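Local atomic coordinates of Mgp-operon protein 3 (Mycoplasma pneumoniae, PDB entry 6RJ1), a protein that probably mediates adhesion of the bacterium to host cells, as a membrane-associated extracellular member of the P110-like family of mycoplasma adhesins. Residues 161-166 with 524-529; 513-518 with 643-648; 785-790 with 893-898; 797-802 with 817-822. All coordinates share one frame; numbering follows the deposited sequence.

Contact 1: 161-166 with 524-529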
loop_
_atom_site.group_PDB
_atom_site.type_symbol
_atom_site.label_atom_id
_atom_site.label_comp_id
_atom_site.label_asym_id
_atom_site.label_seq_id
_atom_site.Cartn_x
_atom_site.Cartn_y
_atom_site.Cartn_z
ATOM N N LEU A 161 18.454 -6.691 -5.444
ATOM C CA LEU A 161 18.246 -7.019 -4.041
ATOM C C LEU A 161 19.476 -6.792 -3.176
ATOM O O LEU A 161 19.341 -6.442 -2.001
ATOM C CB LEU A 161 17.701 -8.441 -3.889
ATOM C CG LEU A 161 16.329 -8.705 -4.534
ATOM C CD1 LEU A 161 16.024 -10.181 -4.574
ATOM C CD2 LEU A 161 15.206 -7.918 -3.844
ATOM N N GLN A 162 20.667 -6.920 -3.768
ATOM C CA GLN A 162 21.936 -6.692 -3.081
ATOM C C GLN A 162 22.080 -5.239 -2.650
ATOM O O GLN A 162 22.627 -4.971 -1.578
ATOM C CB GLN A 162 23.118 -7.070 -3.974
ATOM C CG GLN A 162 23.340 -8.554 -4.107
ATOM C CD GLN A 162 24.730 -8.834 -4.602
ATOM O OE1 GLN A 162 25.633 -9.163 -3.825
ATOM N NE2 GLN A 162 24.926 -8.715 -5.906
ATOM N N ASP A 163 21.573 -4.308 -3.474
ATOM C CA ASP A 163 21.655 -2.873 -3.225
ATOM C C ASP A 163 20.342 -2.242 -2.803
ATOM O O ASP A 163 20.323 -1.055 -2.476
ATOM C CB ASP A 163 22.215 -2.154 -4.460
ATOM C CG ASP A 163 23.724 -2.202 -4.599
ATOM O OD1 ASP A 163 24.418 -2.357 -3.556
ATOM O OD2 ASP A 163 24.220 -2.058 -5.751
ATOM N N LEU A 164 19.244 -3.018 -2.798
ATOM C CA LEU A 164 17.918 -2.523 -2.426
ATOM C C LEU A 164 17.856 -1.946 -1.022
ATOM O O LEU A 164 18.309 -2.567 -0.056
ATOM C CB LEU A 164 16.833 -3.591 -2.624
ATOM C CG LEU A 164 15.386 -3.139 -2.411
ATOM C CD1 LEU A 164 14.874 -2.334 -3.589
ATOM C CD2 LEU A 164 14.491 -4.317 -2.145
ATOM N N LEU A 165 17.271 -0.747 -0.940
ATOM C CA LEU A 165 17.035 0.020 0.276
ATOM C C LEU A 165 15.533 0.100 0.506
ATOM O O LEU A 165 14.798 0.420 -0.424
ATOM C CB LEU A 165 17.602 1.430 0.080
ATOM C CG LEU A 165 18.863 1.825 0.844
ATOM C CD1 LEU A 165 19.915 0.747 0.812
ATOM C CD2 LEU A 165 19.431 3.094 0.274
ATOM N N VAL A 166 15.070 -0.235 1.724
ATOM C CA VAL A 166 13.651 -0.156 2.080
ATOM C C VAL A 166 13.503 0.805 3.266
ATOM O O VAL A 166 14.225 0.693 4.256
ATOM C CB VAL A 166 12.985 -1.537 2.361
ATOM C CG1 VAL A 166 11.471 -1.394 2.553
ATOM C CG2 VAL A 166 13.285 -2.546 1.253
ATOM N N LYS A 524 27.070 -2.352 -10.830
ATOM C CA LYS A 524 26.600 -1.570 -9.692
ATOM C C LYS A 524 25.377 -0.679 -10.014
ATOM O O LYS A 524 24.736 -0.173 -9.086
ATOM C CB LYS A 524 27.736 -0.778 -9.041
ATOM C CG LYS A 524 28.439 -1.588 -7.972
ATOM C CD LYS A 524 28.887 -0.705 -6.807
ATOM C CE LYS A 524 28.948 -1.460 -5.496
ATOM N NZ LYS A 524 27.651 -2.082 -5.079
ATOM N N ASN A 525 25.015 -0.560 -11.314
ATOM C CA ASN A 525 23.810 0.122 -11.782
ATOM C C ASN A 525 22.745 -0.981 -11.757
ATOM O O ASN A 525 22.298 -1.484 -12.788
ATOM C CB ASN A 525 24.022 0.705 -13.188
ATOM C CG ASN A 525 22.849 1.496 -13.718
ATOM O OD1 ASN A 525 22.347 2.419 -13.079
ATOM N ND2 ASN A 525 22.394 1.154 -14.911
ATOM N N SER A 526 22.388 -1.382 -10.534
ATOM C CA SER A 526 21.512 -2.491 -10.183
ATOM C C SER A 526 20.010 -2.180 -10.112
ATOM O O SER A 526 19.247 -3.120 -9.910
ATOM C CB SER A 526 21.980 -3.105 -8.867
ATOM O OG SER A 526 22.206 -2.111 -7.878
ATOM N N ASN A 527 19.567 -0.912 -10.316
ATOM C CA ASN A 527 18.139 -0.524 -10.283
ATOM C C ASN A 527 17.233 -1.414 -11.149
ATOM O O ASN A 527 17.696 -1.944 -12.168
ATOM C CB ASN A 527 17.961 0.933 -10.692
ATOM C CG ASN A 527 18.252 1.198 -12.154
ATOM O OD1 ASN A 527 17.448 0.895 -13.044
ATOM N ND2 ASN A 527 19.397 1.787 -12.434
ATOM N N LEU A 528 15.940 -1.522 -10.774
ATOM C CA LEU A 528 14.931 -2.337 -11.455
ATOM C C LEU A 528 14.773 -2.087 -12.960
ATOM O O LEU A 528 14.570 -3.057 -13.701
ATOM C CB LEU A 528 13.569 -2.203 -10.776
ATOM C CG LEU A 528 13.447 -2.810 -9.378
ATOM C CD1 LEU A 528 12.581 -1.964 -8.508
ATOM C CD2 LEU A 528 12.953 -4.229 -9.420
ATOM N N LYS A 529 14.853 -0.816 -13.421
ATOM C CA LYS A 529 14.699 -0.508 -14.852
ATOM C C LYS A 529 15.805 -1.135 -15.699
ATOM O O LYS A 529 15.516 -1.743 -16.743
ATOM C CB LYS A 529 14.591 1.000 -15.119
ATOM C CG LYS A 529 13.895 1.305 -16.438
ATOM C CD LYS A 529 14.147 2.710 -16.916
ATOM C CE LYS A 529 13.437 2.947 -18.214
ATOM N NZ LYS A 529 13.686 4.311 -18.733
#

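Contact 2: 513-518 with 643-648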
loop_
_atom_site.group_PDB
_atom_site.type_symbol
_atom_site.label_atom_id
_atom_site.label_comp_id
_atom_site.label_asym_id
_atom_site.label_seq_id
_atom_site.Cartn_x
_atom_site.Cartn_y
_atom_site.Cartn_z
ATOM N N LEU A 513 11.983 4.279 -11.929
ATOM C CA LEU A 513 12.556 3.131 -11.221
ATOM C C LEU A 513 14.067 3.190 -11.168
ATOM O O LEU A 513 14.671 2.686 -10.225
ATOM C CB LEU A 513 12.093 1.784 -11.813
ATOM C CG LEU A 513 10.624 1.356 -11.595
ATOM C CD1 LEU A 513 10.290 0.126 -12.416
ATOM C CD2 LEU A 513 10.328 1.054 -10.135
ATOM N N GLY A 514 14.672 3.804 -12.175
ATOM C CA GLY A 514 16.117 3.942 -12.250
ATOM C C GLY A 514 16.629 4.311 -13.621
ATOM O O GLY A 514 15.850 4.612 -14.531
ATOM N N PHE A 515 17.955 4.272 -13.765
ATOM C CA PHE A 515 18.657 4.615 -14.993
ATOM C C PHE A 515 18.967 3.406 -15.877
ATOM O O PHE A 515 19.499 2.390 -15.421
ATOM C CB PHE A 515 19.930 5.414 -14.667
ATOM C CG PHE A 515 20.795 5.789 -15.842
ATOM C CD1 PHE A 515 20.490 6.897 -16.627
ATOM C CD2 PHE A 515 21.939 5.058 -16.143
ATOM C CE1 PHE A 515 21.298 7.251 -17.709
ATOM C CE2 PHE A 515 22.749 5.413 -17.228
ATOM C CZ PHE A 515 22.430 6.516 -17.993
ATOM N N LYS A 516 18.666 3.563 -17.161
ATOM C CA LYS A 516 18.914 2.570 -18.190
ATOM C C LYS A 516 19.448 3.283 -19.445
ATOM O O LYS A 516 18.890 4.304 -19.869
ATOM C CB LYS A 516 17.625 1.791 -18.492
ATOM C CG LYS A 516 17.841 0.560 -19.341
ATOM C CD LYS A 516 16.535 -0.183 -19.574
ATOM C CE LYS A 516 16.794 -1.635 -19.924
ATOM N NZ LYS A 516 17.379 -1.815 -21.279
ATOM N N ASP A 517 20.557 2.768 -20.001
ATOM C CA ASP A 517 21.172 3.275 -21.226
ATOM C C ASP A 517 21.952 2.173 -21.909
ATOM O O ASP A 517 22.526 1.323 -21.228
ATOM C CB ASP A 517 22.066 4.503 -20.969
ATOM C CG ASP A 517 22.447 5.282 -22.224
ATOM O OD1 ASP A 517 21.792 5.084 -23.276
ATOM O OD2 ASP A 517 23.394 6.085 -22.156
ATOM N N ASP A 518 21.964 2.180 -23.252
ATOM C CA ASP A 518 22.681 1.184 -24.053
ATOM C C ASP A 518 24.188 1.187 -23.760
ATOM O O ASP A 518 24.811 0.127 -23.778
ATOM C CB ASP A 518 22.437 1.414 -25.557
ATOM C CG ASP A 518 21.027 1.122 -26.061
ATOM O OD1 ASP A 518 20.427 0.112 -25.612
ATOM O OD2 ASP A 518 20.538 1.884 -26.931
ATOM N N ASP A 643 28.161 12.616 -19.933
ATOM C CA ASP A 643 29.488 12.004 -19.816
ATOM C C ASP A 643 29.548 10.875 -18.768
ATOM O O ASP A 643 30.413 10.003 -18.869
ATOM C CB ASP A 643 30.578 13.071 -19.574
ATOM C CG ASP A 643 30.628 13.727 -18.200
ATOM O OD1 ASP A 643 29.705 13.493 -17.392
ATOM O OD2 ASP A 643 31.600 14.471 -17.934
ATOM N N GLN A 644 28.627 10.886 -17.775
ATOM C CA GLN A 644 28.554 9.871 -16.719
ATOM C C GLN A 644 27.600 8.701 -17.029
ATOM O O GLN A 644 27.483 7.788 -16.209
ATOM C CB GLN A 644 28.186 10.511 -15.372
ATOM C CG GLN A 644 29.356 10.623 -14.410
ATOM C CD GLN A 644 30.063 11.942 -14.569
ATOM O OE1 GLN A 644 29.709 12.939 -13.937
ATOM N NE2 GLN A 644 31.074 11.978 -15.425
ATOM N N LYS A 645 26.937 8.720 -18.201
ATOM C CA LYS A 645 25.967 7.693 -18.597
ATOM C C LYS A 645 26.550 6.266 -18.659
ATOM O O LYS A 645 25.891 5.328 -18.229
ATOM C CB LYS A 645 25.262 8.060 -19.914
ATOM C CG LYS A 645 24.287 9.223 -19.764
ATOM C CD LYS A 645 23.065 9.115 -20.665
ATOM C CE LYS A 645 23.255 9.761 -22.021
ATOM N NZ LYS A 645 21.959 9.979 -22.717
ATOM N N ALA A 646 27.772 6.107 -19.173
ATOM C CA ALA A 646 28.416 4.798 -19.288
ATOM C C ALA A 646 28.918 4.245 -17.948
ATOM O O ALA A 646 29.008 3.030 -17.786
ATOM C CB ALA A 646 29.560 4.874 -20.281
ATOM N N THR A 647 29.234 5.138 -16.998
ATOM C CA THR A 647 29.817 4.803 -15.697
ATOM C C THR A 647 28.841 4.945 -14.495
ATOM O O THR A 647 29.237 4.672 -13.358
ATOM C CB THR A 647 31.111 5.635 -15.513
ATOM O OG1 THR A 647 31.851 5.130 -14.400
ATOM C CG2 THR A 647 30.853 7.142 -15.358
ATOM N N ALA A 648 27.582 5.355 -14.750
ATOM C CA ALA A 648 26.546 5.570 -13.731
ATOM C C ALA A 648 26.184 4.301 -12.968
ATOM O O ALA A 648 26.128 3.222 -13.558
ATOM C CB ALA A 648 25.307 6.176 -14.361
#

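Contact 3: 785-790 with 893-898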
loop_
_atom_site.group_PDB
_atom_site.type_symbol
_atom_site.label_atom_id
_atom_site.label_comp_id
_atom_site.label_asym_id
_atom_site.label_seq_id
_atom_site.Cartn_x
_atom_site.Cartn_y
_atom_site.Cartn_z
ATOM N N GLY A 785 -18.949 -7.194 -4.182
ATOM C CA GLY A 785 -20.363 -7.462 -3.979
ATOM C C GLY A 785 -21.191 -7.465 -5.243
ATOM O O GLY A 785 -21.074 -6.546 -6.052
ATOM N N VAL A 786 -22.048 -8.493 -5.409
ATOM C CA VAL A 786 -22.965 -8.623 -6.557
ATOM C C VAL A 786 -24.233 -7.832 -6.237
ATOM O O VAL A 786 -24.899 -8.117 -5.239
ATOM C CB VAL A 786 -23.290 -10.099 -6.937
ATOM C CG1 VAL A 786 -24.229 -10.174 -8.141
ATOM C CG2 VAL A 786 -22.022 -10.895 -7.207
ATOM N N ASP A 787 -24.550 -6.835 -7.079
ATOM C CA ASP A 787 -25.725 -5.976 -6.942
ATOM C C ASP A 787 -27.015 -6.824 -6.953
ATOM O O ASP A 787 -27.209 -7.611 -7.886
ATOM C CB ASP A 787 -25.729 -4.899 -8.048
ATOM C CG ASP A 787 -26.904 -3.930 -8.047
ATOM O OD1 ASP A 787 -27.226 -3.379 -6.964
ATOM O OD2 ASP A 787 -27.484 -3.701 -9.136
ATOM N N PRO A 788 -27.860 -6.741 -5.893
ATOM C CA PRO A 788 -29.084 -7.567 -5.864
ATOM C C PRO A 788 -30.163 -7.130 -6.854
ATOM O O PRO A 788 -31.000 -7.945 -7.234
ATOM C CB PRO A 788 -29.569 -7.435 -4.418
ATOM C CG PRO A 788 -29.026 -6.134 -3.955
ATOM C CD PRO A 788 -27.751 -5.883 -4.695
ATOM N N ALA A 789 -30.143 -5.840 -7.254
ATOM C CA ALA A 789 -31.098 -5.228 -8.178
ATOM C C ALA A 789 -31.117 -5.937 -9.541
ATOM O O ALA A 789 -30.051 -6.297 -10.048
ATOM C CB ALA A 789 -30.778 -3.749 -8.355
ATOM N N PRO A 790 -32.311 -6.181 -10.134
ATOM C CA PRO A 790 -32.348 -6.877 -11.430
ATOM C C PRO A 790 -31.845 -6.027 -12.598
ATOM O O PRO A 790 -32.074 -4.814 -12.635
ATOM C CB PRO A 790 -33.827 -7.249 -11.589
ATOM C CG PRO A 790 -34.560 -6.227 -10.817
ATOM C CD PRO A 790 -33.673 -5.844 -9.665
ATOM N N VAL A 893 -21.701 1.239 3.599
ATOM C CA VAL A 893 -21.426 1.700 2.245
ATOM C C VAL A 893 -22.572 1.256 1.322
ATOM O O VAL A 893 -22.921 0.080 1.289
ATOM C CB VAL A 893 -20.012 1.341 1.732
ATOM C CG1 VAL A 893 -19.814 1.819 0.299
ATOM C CG2 VAL A 893 -18.934 1.944 2.634
ATOM N N SER A 894 -23.184 2.212 0.617
ATOM C CA SER A 894 -24.305 1.953 -0.282
ATOM C C SER A 894 -23.995 2.435 -1.694
ATOM O O SER A 894 -23.191 3.344 -1.866
ATOM C CB SER A 894 -25.563 2.644 0.237
ATOM O OG SER A 894 -25.329 3.999 0.595
ATOM N N ARG A 895 -24.643 1.836 -2.699
ATOM C CA ARG A 895 -24.478 2.220 -4.100
ATOM C C ARG A 895 -25.272 3.489 -4.403
ATOM O O ARG A 895 -26.361 3.683 -3.856
ATOM C CB ARG A 895 -24.969 1.096 -5.021
ATOM C CG ARG A 895 -24.032 -0.079 -5.158
ATOM C CD ARG A 895 -24.632 -1.114 -6.085
ATOM N NE ARG A 895 -23.682 -2.180 -6.415
ATOM C CZ ARG A 895 -23.472 -3.262 -5.672
ATOM N NH1 ARG A 895 -24.126 -3.432 -4.534
ATOM N NH2 ARG A 895 -22.593 -4.176 -6.056
ATOM N N THR A 896 -24.735 4.349 -5.285
ATOM C CA THR A 896 -25.381 5.587 -5.751
ATOM C C THR A 896 -25.160 5.739 -7.258
ATOM O O THR A 896 -24.168 5.236 -7.789
ATOM C CB THR A 896 -24.879 6.847 -4.991
ATOM O OG1 THR A 896 -23.470 6.999 -5.149
ATOM C CG2 THR A 896 -25.259 6.861 -3.509
ATOM N N GLY A 897 -26.082 6.429 -7.924
ATOM C CA GLY A 897 -26.016 6.700 -9.359
ATOM C C GLY A 897 -26.660 5.652 -10.245
ATOM O O GLY A 897 -27.138 4.619 -9.757
ATOM N N ILE A 898 -26.668 5.923 -11.566
ATOM C CA ILE A 898 -27.217 5.043 -12.607
ATOM C C ILE A 898 -26.305 3.811 -12.725
ATOM O O ILE A 898 -25.079 3.945 -12.706
ATOM C CB ILE A 898 -27.377 5.783 -13.977
ATOM C CG1 ILE A 898 -27.953 7.238 -13.831
ATOM C CG2 ILE A 898 -28.177 4.958 -15.002
ATOM C CD1 ILE A 898 -29.367 7.436 -13.151
#

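Contact 4: 797-802 with 817-822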
loop_
_atom_site.group_PDB
_atom_site.type_symbol
_atom_site.label_atom_id
_atom_site.label_comp_id
_atom_site.label_asym_id
_atom_site.label_seq_id
_atom_site.Cartn_x
_atom_site.Cartn_y
_atom_site.Cartn_z
ATOM N N PRO A 797 -25.691 -10.226 -13.847
ATOM C CA PRO A 797 -25.844 -9.269 -12.727
ATOM C C PRO A 797 -24.558 -8.504 -12.414
ATOM O O PRO A 797 -23.484 -9.107 -12.358
ATOM C CB PRO A 797 -26.267 -10.154 -11.548
ATOM C CG PRO A 797 -25.782 -11.513 -11.889
ATOM C CD PRO A 797 -25.832 -11.624 -13.383
ATOM N N ASN A 798 -24.675 -7.176 -12.225
ATOM C CA ASN A 798 -23.560 -6.268 -11.944
ATOM C C ASN A 798 -22.872 -6.546 -10.617
ATOM O O ASN A 798 -23.492 -7.028 -9.669
ATOM C CB ASN A 798 -24.008 -4.795 -11.967
ATOM C CG ASN A 798 -24.625 -4.285 -13.249
ATOM O OD1 ASN A 798 -24.272 -4.682 -14.370
ATOM N ND2 ASN A 798 -25.560 -3.359 -13.100
ATOM N N TYR A 799 -21.585 -6.203 -10.549
ATOM C CA TYR A 799 -20.787 -6.341 -9.342
ATOM C C TYR A 799 -19.744 -5.248 -9.234
ATOM O O TYR A 799 -19.208 -4.778 -10.243
ATOM C CB TYR A 799 -20.187 -7.749 -9.178
ATOM C CG TYR A 799 -19.273 -8.193 -10.297
ATOM C CD1 TYR A 799 -17.901 -7.952 -10.240
ATOM C CD2 TYR A 799 -19.766 -8.911 -11.381
ATOM C CE1 TYR A 799 -17.048 -8.382 -11.255
ATOM C CE2 TYR A 799 -18.924 -9.345 -12.403
ATOM C CZ TYR A 799 -17.566 -9.076 -12.334
ATOM O OH TYR A 799 -16.740 -9.503 -13.339
ATOM N N SER A 800 -19.478 -4.830 -8.002
ATOM C CA SER A 800 -18.522 -3.785 -7.699
ATOM C C SER A 800 -17.738 -4.141 -6.464
ATOM O O SER A 800 -18.176 -4.960 -5.669
ATOM C CB SER A 800 -19.249 -2.461 -7.476
ATOM O OG SER A 800 -19.907 -2.041 -8.659
ATOM N N ALA A 801 -16.583 -3.523 -6.301
ATOM C CA ALA A 801 -15.760 -3.690 -5.116
ATOM C C ALA A 801 -15.610 -2.324 -4.502
ATOM O O ALA A 801 -15.518 -1.325 -5.222
ATOM C CB ALA A 801 -14.401 -4.248 -5.479
ATOM N N VAL A 802 -15.657 -2.256 -3.180
ATOM C CA VAL A 802 -15.484 -0.969 -2.519
ATOM C C VAL A 802 -14.339 -1.049 -1.530
ATOM O O VAL A 802 -13.983 -2.138 -1.078
ATOM C CB VAL A 802 -16.771 -0.336 -1.903
ATOM C CG1 VAL A 802 -17.884 -0.153 -2.938
ATOM C CG2 VAL A 802 -17.260 -1.110 -0.690
ATOM N N ASP A 817 -20.664 -8.948 -18.172
ATOM C CA ASP A 817 -20.807 -9.735 -19.398
ATOM C C ASP A 817 -19.453 -10.199 -19.957
ATOM O O ASP A 817 -19.424 -11.157 -20.738
ATOM C CB ASP A 817 -21.589 -8.952 -20.473
ATOM C CG ASP A 817 -22.898 -8.340 -20.009
ATOM O OD1 ASP A 817 -23.661 -9.034 -19.290
ATOM O OD2 ASP A 817 -23.170 -7.173 -20.380
ATOM N N THR A 818 -18.347 -9.512 -19.578
ATOM C CA THR A 818 -16.990 -9.817 -20.048
ATOM C C THR A 818 -15.996 -10.096 -18.908
ATOM O O THR A 818 -14.897 -10.590 -19.178
ATOM C CB THR A 818 -16.446 -8.680 -20.943
ATOM O OG1 THR A 818 -16.303 -7.480 -20.175
ATOM C CG2 THR A 818 -17.290 -8.444 -22.198
ATOM N N ASP A 819 -16.372 -9.755 -17.649
ATOM C CA ASP A 819 -15.561 -9.901 -16.433
ATOM C C ASP A 819 -14.251 -9.110 -16.558
ATOM O O ASP A 819 -13.154 -9.603 -16.275
ATOM C CB ASP A 819 -15.366 -11.375 -16.024
ATOM C CG ASP A 819 -16.666 -12.107 -15.745
ATOM O OD1 ASP A 819 -17.435 -11.642 -14.875
ATOM O OD2 ASP A 819 -16.913 -13.146 -16.395
ATOM N N LYS A 820 -14.407 -7.861 -17.011
ATOM C CA LYS A 820 -13.357 -6.871 -17.238
ATOM C C LYS A 820 -13.755 -5.557 -16.543
ATOM O O LYS A 820 -14.869 -5.452 -16.031
ATOM C CB LYS A 820 -13.175 -6.642 -18.752
ATOM C CG LYS A 820 -12.534 -7.810 -19.491
ATOM C CD LYS A 820 -12.573 -7.601 -20.996
ATOM C CE LYS A 820 -11.848 -8.688 -21.753
ATOM N NZ LYS A 820 -10.384 -8.436 -21.812
ATOM N N LEU A 821 -12.851 -4.564 -16.523
ATOM C CA LEU A 821 -13.092 -3.239 -15.941
ATOM C C LEU A 821 -14.157 -2.499 -16.761
ATOM O O LEU A 821 -14.152 -2.611 -17.989
ATOM C CB LEU A 821 -11.774 -2.446 -15.957
ATOM C CG LEU A 821 -10.957 -2.327 -14.663
ATOM C CD1 LEU A 821 -10.736 -3.662 -13.991
ATOM C CD2 LEU A 821 -9.616 -1.751 -14.961
ATOM N N LEU A 822 -15.083 -1.776 -16.094
ATOM C CA LEU A 822 -16.149 -1.033 -16.775
ATOM C C LEU A 822 -15.591 0.162 -17.562
ATOM O O LEU A 822 -14.996 1.075 -16.983
ATOM C CB LEU A 822 -17.251 -0.613 -15.790
ATOM C CG LEU A 822 -18.589 -0.165 -16.396
ATOM C CD1 LEU A 822 -19.364 -1.339 -16.986
ATOM C CD2 LEU A 822 -19.443 0.541 -15.358
#

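Contact 1: 161-166 with 524-529
Asp163 meets Ser526 and Lys524 through its carboxylate, and these three residues account for most of the 144 Å² buried between 161-166 and 524-529. The backbones stay well apart, the CA atoms of Asp163 and Ser526 being 7.0 Å from each other, so the gap is bridged by side chains. Ser526 OG donates a hydrogen bond of 2.9 Å to Asp163 OD2, which accepts it on its anti lone pair, on the side away from OD1. With chi1 at 48°, Ser526 OG sits between its own backbone N and carbonyl carbon, which directs the hydroxyl to that oxygen; it also lies 3.4 Å from Asp163 CB. Lys524 comes from the solvent side, its chain bent at chi2 and chi4 and crossing Asp163 at about a right angle. Its NZ forms a salt bridge with Asp163 OD2 at 3.5 Å and stands almost as near to Asp163 OD1, at 3.6 Å. Asp163 OD1 has a second cationic partner in Lys231, by a further salt bridge. A largely buried carboxylate thus has two lysines and a hydroxyl around it, a setting that would probably stabilise its ionised form and hold its rotation.

Contact 2: 513-518 with 643-648
Phe515 and Lys645 form the tight part of this contact, with Ala648 completing the apolar side. The Phe515 ring is carried outward with CG anti to the backbone N (chi1 177°) and meets 643-648 with its rim: Lys645 O lies near the ring plane at the edge, 3.3 Å from Phe515 CE2. The aliphatic part of Lys645 bends at chi2 and chi3 and crosses the phenyl group at about a right angle, bringing Lys645 CG to 3.7 Å from Phe515 CZ, while Lys645 CD also lies at the ring edge in its plane. Ala648 CB approaches the same ring obliquely, 3.9 Å from Phe515 CE2. Phe515 and Ala648 are both buried.

The Asp517 side is looser and nearer to solvent. Asp517 OD2 rests beside the lysine methylenes, 3.4 Å from Lys645 CD, but the charged ends do not close up: Asp517 OD2 and Lys645 NZ are 4.2 Å apart, beyond a salt bridge. That carboxylate oxygen is hydrogen-bonded to Ser519 instead, so the lysine meets it mainly with its hydrocarbon chain, and any attraction between the charges is probably weak. No hydrogen bond joins the two segments directly; the side chain of Asn520, just beyond 513-518, gives hydrogen bonds to the carbonyls of Lys645 and Ala648 and also touches Phe515.

Both segments are loops of the MgpC adhesin region. Segment 513-518 follows helix 503-511, with Gly514 leaving helical geometry at positive phi, and 643-648 leads, one residue later, into strand 650-654, which pairs with strands 165-167 and 549-563.

Contact 3: 785-790 with 893-898
The backbones of 785-790 and 893-898 approach each other most closely at Asp787 and Arg895, yet their CA atoms remain 8.8 Å apart, so the strand ends do not pair and a side chain spans the interval. That side chain is Arg895, extended from CG to NE and pointing at the other segment. Its guanidinium is engaged in two ways. Gly785 O lies at the edge of the group, near its plane, and accepts a weak hydrogen bond from Arg895 NH2 (2.8 Å, N-H···O angle 123°). Over one face, Asp787 CB sits 3.6 Å above the guanidinium plane and over its centre, so an aliphatic carbon covers the cation.

Asp787 adds charge to this cover. With CG anti to its backbone N (chi1 179°), its carboxylate lies beside the arginine stem, with Asp787 OD1 3.6 Å from Arg895 CD. The salt bridge from Asp787 OD1 to Arg895 NE is long, at 3.8 Å, and the oxygen stands well out of the guanidinium plane, so the attraction is one of charges with no N-H directed at it. The remaining end, Arg895 NH1, is hydrogen-bonded to Tyr856 OH, which also bonds to the carbonyl of Val786 and thereby ties both segments together. Arg811 lies close to Arg895 NE as a like charge.

In the fold, the contact joins two antiparallel sheets near the surface: strand 779-786 pairs with 799-805, strand 888-896 with 862-868 and 914-920, and Arg895 also packs on Trp863 and Ser800.

Contact 4: 797-802 with 817-822
Tyr799 and Asp819 are brought together by first torsions of opposite sign. The tyrosine has chi1 60°, its CG between the backbone N and the carbonyl carbon, which throws the ring off the strand so that the phenol reaches Asp819, in the turn just before the weakly bonded strand 820-821. The aspartate has chi1 -60°, with CG anti to its carbonyl carbon, and turns its carboxylate to meet it. Tyr799 OH gives a hydrogen bond to Asp819 OD1 at 2.7 Å, and the acceptor offers its anti lone pair, away from the other oxygen. Asp819 OD1 lies near the ring plane at its edge, 3.6 Å from Tyr799 CZ. The ring and carboxylate planes differ by only 28°, so the two flat groups are nearly coplanar although their side chains cross at about a right angle. The backbones are 9.5 Å apart at the CA atoms of Tyr799 and Asp819, and this bond is the sole direct polar link between the segments. Tyr799 is buried, packed against Ile698, Val786 and Pro816. Asp819 has positive phi and, together with Lys820, faces Asn815, forming a G1 beta bulge where strand 808-815 turns back into the short strand 820-821 of an antiparallel sheet.

The four contacts form two clusters. Contacts 1 and 2, with centres 14 Å apart, share the long loop between helix 503-511 and strand 538-546, and the side-chain amides of Asn525 and Asn527 probably hydrogen-bond to Phe515 O. Contacts 3 and 4, 11 Å apart between centres, meet through the paired strands 779-786 and 799-805. The clusters lie far apart, about 45 Å between the centres of contacts 1 and 3. Contact 1 is largely buried and combines a salt bridge with a hydroxyl-to-carboxylate hydrogen bond; contact 2 is partly buried and mostly apolar. Contact 3 is a surface contact relying on a guanidinium that bridges two sheets, whereas contact 4, partly buried within one sheet, rests on a single phenol-to-carboxylate hydrogen bond.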